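Local coordinates for protein bifunctional dTDP-4-dehydrorhamnose 3,5-epimerase/dTDP-4-dehydrorhamnose reductase (Arabidopsis thaliana, PDB 4QQR) that epimerises dTDP-4-keto-6-deoxyglucose at C3' and C5' and reduces the product with NADPH to dTDP-beta-L-rhamnose, two steps of dTDP-L-rhamnose biosynthesis, at residues I109-G114 and C162-R167; D201-I206 and Y219-P224. All blocks are in the same frame, centred on the assembly; numbering follows the deposited sequence.

Interaction 1 (I109-G114 and C162-R167); sequences INYATG and CTLRVR
Residues Ile109 to Thr113 lie beside Cys162 to Val166 in parallel register, in the middle of the Rossmann-type sheet, joining strands 107-113 and 161-166. The backbones are laced in the staggered parallel pattern: Asn110 N bonds Cys162 O, Leu164 N bonds Asn110 O at 2.8 Å, Ala112 N bonds Leu164 O at 2.7 Å, and Val166 N bonds Ala112 O. Gly114 N continues the pattern past the strand end, reaching Val166 O at 3.1 Å. The segments are twisted, their N-to-C directions 37° apart.

On one face Leu164 CD2 is the shared methyl: it meets Ile109 CG2 at 3.6 Å and Tyr111 CE1 at 3.9 Å. With CG anti to the carbonyl carbon (chi1 -64°), the ring of Tyr111, an NADPH-binding residue by similarity, lies alongside Leu164, and its OH bonds Ser207 OG. On the other face Asn110 and Thr163 run alongside one another, and Asn110 ND2 makes a long, weak bond to Thr163 OG1 (3.5 Å). Beyond the paired strands, the bent side chain of Arg167 passes along Gly114, with CG near Gly114 CA, before NH1 bonds the carbonyl of Ser263. With an alanine here, the Ser263 carbonyl would probably lose its guanidinium partner, and Gly114 the aliphatic chain packed along it.

Strand 63-66 bonds 109-113 on the side away from 162-167, and strand 217-220 flanks 162-166. Helix 200-212 covers the Ile109, Tyr111 and Leu164 face through Ala211, Leu204 and Ser207, while helix 143-155 packs on the Asn110 and Thr163 face, where Glu152 forms a salt bridge with Arg165, whose NH1 also bonds Asn220 OD1.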
loop_
_atom_site.group_PDB
_atom_site.type_symbol
_atom_site.label_atom_id
_atom_site.label_comp_id
_atom_site.label_asym_id
_atom_site.label_seq_id
_atom_site.Cartn_x
_atom_site.Cartn_y
_atom_site.Cartn_z
ATOM N N ILE A 109 -14.183 -5.184 11.543
ATOM C CA ILE A 109 -13.232 -5.009 12.628
ATOM C C ILE A 109 -11.892 -5.548 12.172
ATOM O O ILE A 109 -11.712 -6.759 12.043
ATOM C CB ILE A 109 -13.673 -5.766 13.867
ATOM C CG1 ILE A 109 -15.062 -5.282 14.306
ATOM C CG2 ILE A 109 -12.644 -5.601 14.967
ATOM C CD1 ILE A 109 -15.120 -3.809 14.749
ATOM N N ASN A 110 -10.958 -4.643 11.915
ATOM C CA ASN A 110 -9.627 -5.015 11.442
ATOM C C ASN A 110 -8.563 -4.956 12.565
ATOM O O ASN A 110 -8.157 -3.881 13.005
ATOM C CB ASN A 110 -9.269 -4.137 10.235
ATOM C CG ASN A 110 -7.885 -4.409 9.690
ATOM O OD1 ASN A 110 -7.583 -5.516 9.254
ATOM N ND2 ASN A 110 -7.048 -3.375 9.661
ATOM N N TYR A 111 -8.155 -6.128 13.042
ATOM C CA TYR A 111 -7.071 -6.266 13.997
ATOM C C TYR A 111 -5.744 -5.983 13.311
ATOM O O TYR A 111 -5.424 -6.568 12.283
ATOM C CB TYR A 111 -7.091 -7.677 14.592
ATOM C CG TYR A 111 -8.355 -7.930 15.381
ATOM C CD1 TYR A 111 -8.495 -7.458 16.688
ATOM C CD2 TYR A 111 -9.436 -8.574 14.803
ATOM C CE1 TYR A 111 -9.653 -7.659 17.395
ATOM C CE2 TYR A 111 -10.603 -8.776 15.506
ATOM C CZ TYR A 111 -10.706 -8.321 16.799
ATOM O OH TYR A 111 -11.870 -8.537 17.494
ATOM N N ALA A 112 -4.972 -5.062 13.868
ATOM C CA ALA A 112 -3.752 -4.605 13.210
ATOM C C ALA A 112 -2.727 -4.263 14.276
ATOM O O ALA A 112 -2.859 -4.708 15.412
ATOM C CB ALA A 112 -4.035 -3.400 12.298
ATOM N N THR A 113 -1.733 -3.452 13.922
ATOM C CA THR A 113 -0.554 -3.294 14.768
ATOM C C THR A 113 -0.258 -1.866 15.213
ATOM O O THR A 113 -0.478 -0.907 14.471
ATOM C CB THR A 113 0.701 -3.841 14.065
ATOM O OG1 THR A 113 1.809 -3.784 14.971
ATOM C CG2 THR A 113 1.013 -3.032 12.794
ATOM N N GLY A 114 0.261 -1.738 16.430
ATOM C CA GLY A 114 0.672 -0.441 16.922
ATOM C C GLY A 114 2.173 -0.323 16.841
ATOM O O GLY A 114 2.750 0.728 17.134
ATOM N N CYS A 162 -12.947 -0.518 11.086
ATOM C CA CYS A 162 -12.452 -0.127 12.396
ATOM C C CYS A 162 -11.099 -0.802 12.665
ATOM O O CYS A 162 -11.034 -1.959 13.081
ATOM C CB CYS A 162 -13.469 -0.477 13.478
ATOM S SG CYS A 162 -12.963 0.011 15.152
ATOM N N THR A 163 -10.025 -0.057 12.400
ATOM C CA THR A 163 -8.662 -0.518 12.623
ATOM C C THR A 163 -8.234 -0.427 14.091
ATOM O O THR A 163 -8.330 0.627 14.727
ATOM C CB THR A 163 -7.693 0.262 11.752
ATOM O OG1 THR A 163 -7.938 -0.088 10.397
ATOM C CG2 THR A 163 -6.244 -0.069 12.094
ATOM N N LEU A 164 -7.770 -1.562 14.604
ATOM C CA LEU A 164 -7.341 -1.703 15.992
ATOM C C LEU A 164 -5.822 -1.930 16.065
ATOM O O LEU A 164 -5.299 -2.907 15.500
ATOM C CB LEU A 164 -8.099 -2.858 16.669
ATOM C CG LEU A 164 -9.491 -2.604 17.279
ATOM C CD1 LEU A 164 -10.184 -1.470 16.609
ATOM C CD2 LEU A 164 -10.380 -3.836 17.205
ATOM N N ARG A 165 -5.115 -1.027 16.750
ATOM C CA ARG A 165 -3.671 -1.169 16.914
ATOM C C ARG A 165 -3.346 -2.025 18.137
ATOM O O ARG A 165 -3.323 -1.531 19.275
ATOM C CB ARG A 165 -2.992 0.195 17.016
ATOM C CG ARG A 165 -3.247 1.128 15.831
ATOM C CD ARG A 165 -2.321 2.334 15.909
ATOM N NE ARG A 165 -2.437 3.262 14.786
ATOM C CZ ARG A 165 -2.376 4.587 14.900
ATOM N NH1 ARG A 165 -2.219 5.147 16.093
ATOM N NH2 ARG A 165 -2.480 5.355 13.821
ATOM N N VAL A 166 -3.106 -3.311 17.894
ATOM C CA VAL A 166 -2.721 -4.267 18.933
ATOM C C VAL A 166 -1.201 -4.279 19.034
ATOM O O VAL A 166 -0.518 -4.274 18.009
ATOM C CB VAL A 166 -3.256 -5.688 18.599
ATOM C CG1 VAL A 166 -2.530 -6.776 19.396
ATOM C CG2 VAL A 166 -4.756 -5.758 18.811
ATOM N N ARG A 167 -0.679 -4.252 20.261
ATOM C CA ARG A 167 0.768 -4.353 20.507
ATOM C C ARG A 167 1.037 -5.490 21.486
ATOM O O ARG A 167 0.247 -5.711 22.409
ATOM C CB ARG A 167 1.337 -3.062 21.107
ATOM C CG ARG A 167 1.351 -1.829 20.212
ATOM C CD ARG A 167 2.769 -1.343 19.932
ATOM N NE ARG A 167 3.533 -1.148 21.148
ATOM C CZ ARG A 167 4.860 -1.139 21.207
ATOM N NH1 ARG A 167 5.588 -1.308 20.122
ATOM N NH2 ARG A 167 5.458 -0.962 22.362
#

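Interaction 2 (D201-I206 and Y219-P224); sequences DELLPI and YNFTNP
Phe221 and Leu203 bury the most surface here, with Asn223 next. The leucine points from helix 200-212 toward the segment 219-224 and sets CD1 over one face of the Phe221 ring, a CH-pi contact 3.9 Å from CD1 to the ring centroid and 19° off the normal, offset toward the rim. The ring's far end also comes up to the helix backbone, Phe221 CZ lying near Leu203 O. Phe221 CG stands anti to its own nitrogen (chi1 -151°), which carries the ring toward the helix, where Ile206 CG2 meets CE1 at 4.0 Å.

This is helix-on-sheet packing in the Rossmann-type alpha/beta domain: helix 200-212 precedes strand 217-220, which is the outermost strand of the parallel sheet within this chain. Leu164 and Val166 of the neighbouring strand, and Leu272 of helix 270-275, also touch the phenylalanine.

Leu203's other methyl, CD2, lies against the Asn223 amide. From the preceding helix residue, the extended side chain of Glu202 reaches across to the same amide, whose ND2 gives OE1 a weak, bent bond of 2.8 Å, the carboxylate and amide planes 44° apart. Both groups have further partners: Glu202 OE1 bonds Ser285 OG and OE2 the backbone N of Met280, whereas Asn223 ND2 also bonds Met280 O and OD1 the N of Ile199.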
loop_
_atom_site.group_PDB
_atom_site.type_symbol
_atom_site.label_atom_id
_atom_site.label_comp_id
_atom_site.label_asym_id
_atom_site.label_seq_id
_atom_site.Cartn_x
_atom_site.Cartn_y
_atom_site.Cartn_z
ATOM N N ASP A 201 -7.345 -11.000 26.852
ATOM C CA ASP A 201 -8.450 -11.489 27.670
ATOM C C ASP A 201 -9.431 -10.382 28.034
ATOM O O ASP A 201 -10.635 -10.620 28.088
ATOM C CB ASP A 201 -7.917 -12.141 28.950
ATOM C CG ASP A 201 -7.204 -13.442 28.684
ATOM O OD1 ASP A 201 -7.757 -14.498 29.055
ATOM O OD2 ASP A 201 -6.098 -13.411 28.094
ATOM N N GLU A 202 -8.915 -9.182 28.304
ATOM C CA GLU A 202 -9.770 -8.020 28.548
ATOM C C GLU A 202 -10.213 -7.320 27.251
ATOM O O GLU A 202 -11.384 -6.971 27.099
ATOM C CB GLU A 202 -9.078 -7.013 29.460
ATOM C CG GLU A 202 -9.913 -5.770 29.705
ATOM C CD GLU A 202 -9.179 -4.735 30.543
ATOM O OE1 GLU A 202 -7.941 -4.866 30.678
ATOM O OE2 GLU A 202 -9.828 -3.802 31.070
ATOM N N LEU A 203 -9.268 -7.140 26.327
ATOM C CA LEU A 203 -9.478 -6.295 25.156
ATOM C C LEU A 203 -10.282 -6.963 24.029
ATOM O O LEU A 203 -11.072 -6.301 23.339
ATOM C CB LEU A 203 -8.142 -5.775 24.619
ATOM C CG LEU A 203 -7.735 -4.347 24.999
ATOM C CD1 LEU A 203 -8.914 -3.405 24.805
ATOM C CD2 LEU A 203 -7.241 -4.294 26.414
ATOM N N LEU A 204 -10.098 -8.267 23.848
ATOM C CA LEU A 204 -10.873 -8.983 22.836
ATOM C C LEU A 204 -12.385 -8.940 23.058
ATOM O O LEU A 204 -13.139 -8.733 22.117
ATOM C CB LEU A 204 -10.375 -10.416 22.629
ATOM C CG LEU A 204 -9.101 -10.491 21.790
ATOM C CD1 LEU A 204 -8.800 -11.910 21.326
ATOM C CD2 LEU A 204 -9.223 -9.552 20.604
ATOM N N PRO A 205 -12.837 -9.127 24.300
ATOM C CA PRO A 205 -14.274 -8.897 24.506
ATOM C C PRO A 205 -14.747 -7.497 24.082
ATOM O O PRO A 205 -15.771 -7.383 23.408
ATOM C CB PRO A 205 -14.437 -9.112 26.013
ATOM C CG PRO A 205 -13.392 -10.128 26.317
ATOM C CD PRO A 205 -12.214 -9.772 25.470
ATOM N N ILE A 206 -13.996 -6.464 24.463
ATOM C CA ILE A 206 -14.288 -5.077 24.096
ATOM C C ILE A 206 -14.406 -4.890 22.585
ATOM O O ILE A 206 -15.254 -4.151 22.103
ATOM C CB ILE A 206 -13.197 -4.123 24.667
ATOM C CG1 ILE A 206 -13.425 -3.905 26.177
ATOM C CG2 ILE A 206 -13.135 -2.795 23.882
ATOM C CD1 ILE A 206 -12.228 -3.367 26.930
ATOM N N TYR A 219 -8.445 2.962 16.304
ATOM C CA TYR A 219 -8.314 2.982 17.758
ATOM C C TYR A 219 -7.002 2.341 18.173
ATOM O O TYR A 219 -6.706 1.208 17.778
ATOM C CB TYR A 219 -9.453 2.238 18.456
ATOM C CG TYR A 219 -10.797 2.907 18.383
ATOM C CD1 TYR A 219 -11.557 2.842 17.219
ATOM C CD2 TYR A 219 -11.324 3.591 19.475
ATOM C CE1 TYR A 219 -12.805 3.443 17.133
ATOM C CE2 TYR A 219 -12.574 4.203 19.399
ATOM C CZ TYR A 219 -13.310 4.121 18.217
ATOM O OH TYR A 219 -14.553 4.703 18.087
ATOM N N ASN A 220 -6.215 3.083 18.948
ATOM C CA ASN A 220 -5.133 2.512 19.730
ATOM C C ASN A 220 -5.790 1.465 20.619
ATOM O O ASN A 220 -6.796 1.747 21.270
ATOM C CB ASN A 220 -4.438 3.595 20.577
ATOM C CG ASN A 220 -3.470 4.477 19.766
ATOM O OD1 ASN A 220 -3.016 4.119 18.673
ATOM N ND2 ASN A 220 -3.138 5.627 20.326
ATOM N N PHE A 221 -5.247 0.252 20.624
ATOM C CA PHE A 221 -5.941 -0.894 21.224
ATOM C C PHE A 221 -5.016 -1.658 22.180
ATOM O O PHE A 221 -4.902 -2.882 22.133
ATOM C CB PHE A 221 -6.516 -1.822 20.125
ATOM C CG PHE A 221 -7.752 -2.576 20.550
ATOM C CD1 PHE A 221 -8.902 -1.898 20.904
ATOM C CD2 PHE A 221 -7.760 -3.955 20.606
ATOM C CE1 PHE A 221 -10.031 -2.571 21.303
ATOM C CE2 PHE A 221 -8.896 -4.631 21.006
ATOM C CZ PHE A 221 -10.030 -3.928 21.353
ATOM N N THR A 222 -4.346 -0.903 23.041
ATOM C CA THR A 222 -3.499 -1.453 24.075
ATOM C C THR A 222 -4.104 -0.912 25.344
ATOM O O THR A 222 -4.871 0.040 25.291
ATOM C CB THR A 222 -2.061 -0.967 23.925
ATOM O OG1 THR A 222 -2.056 0.431 23.611
ATOM C CG2 THR A 222 -1.388 -1.695 22.800
ATOM N N ASN A 223 -3.800 -1.542 26.473
ATOM C CA ASN A 223 -4.269 -1.060 27.766
ATOM C C ASN A 223 -3.574 0.240 28.086
ATOM O O ASN A 223 -2.454 0.465 27.628
ATOM C CB ASN A 223 -3.974 -2.078 28.865
ATOM C CG ASN A 223 -4.785 -3.329 28.716
ATOM O OD1 ASN A 223 -4.488 -4.164 27.869
ATOM N ND2 ASN A 223 -5.820 -3.473 29.533
ATOM N N PRO A 224 -4.249 1.117 28.840
ATOM C CA PRO A 224 -3.627 2.373 29.284
ATOM C C PRO A 224 -2.336 2.122 30.063
ATOM O O PRO A 224 -2.237 1.114 30.752
ATOM C CB PRO A 224 -4.702 2.992 30.177
ATOM C CG PRO A 224 -5.991 2.494 29.608
ATOM C CD PRO A 224 -5.707 1.106 29.073
#

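How the interactions relate
Interaction 2 continues the sheet of interaction 1 outward and packs a helix against it, their centres about 10 Å apart. Strands 161-166 and 217-220 are neighbours in the sheet, and Thr163 O probably accepts a hydrogen bond from Tyr219 N at 2.8 Å. Asn220 OD1 likewise lies 2.9 Å from Arg165 NH1, a probable hydrogen bond, and Leu164 CG packs on Phe221 CG at 3.7 Å. Leu164 touches both Tyr111 and Phe221, whose side chains are about 5 Å apart at their nearest atoms. Tyr111 brings the pair to the probable NADPH site, its side chain about 4 Å from that of Ile24; a zinc ion lies about 5 Å from the Thr113 side chain.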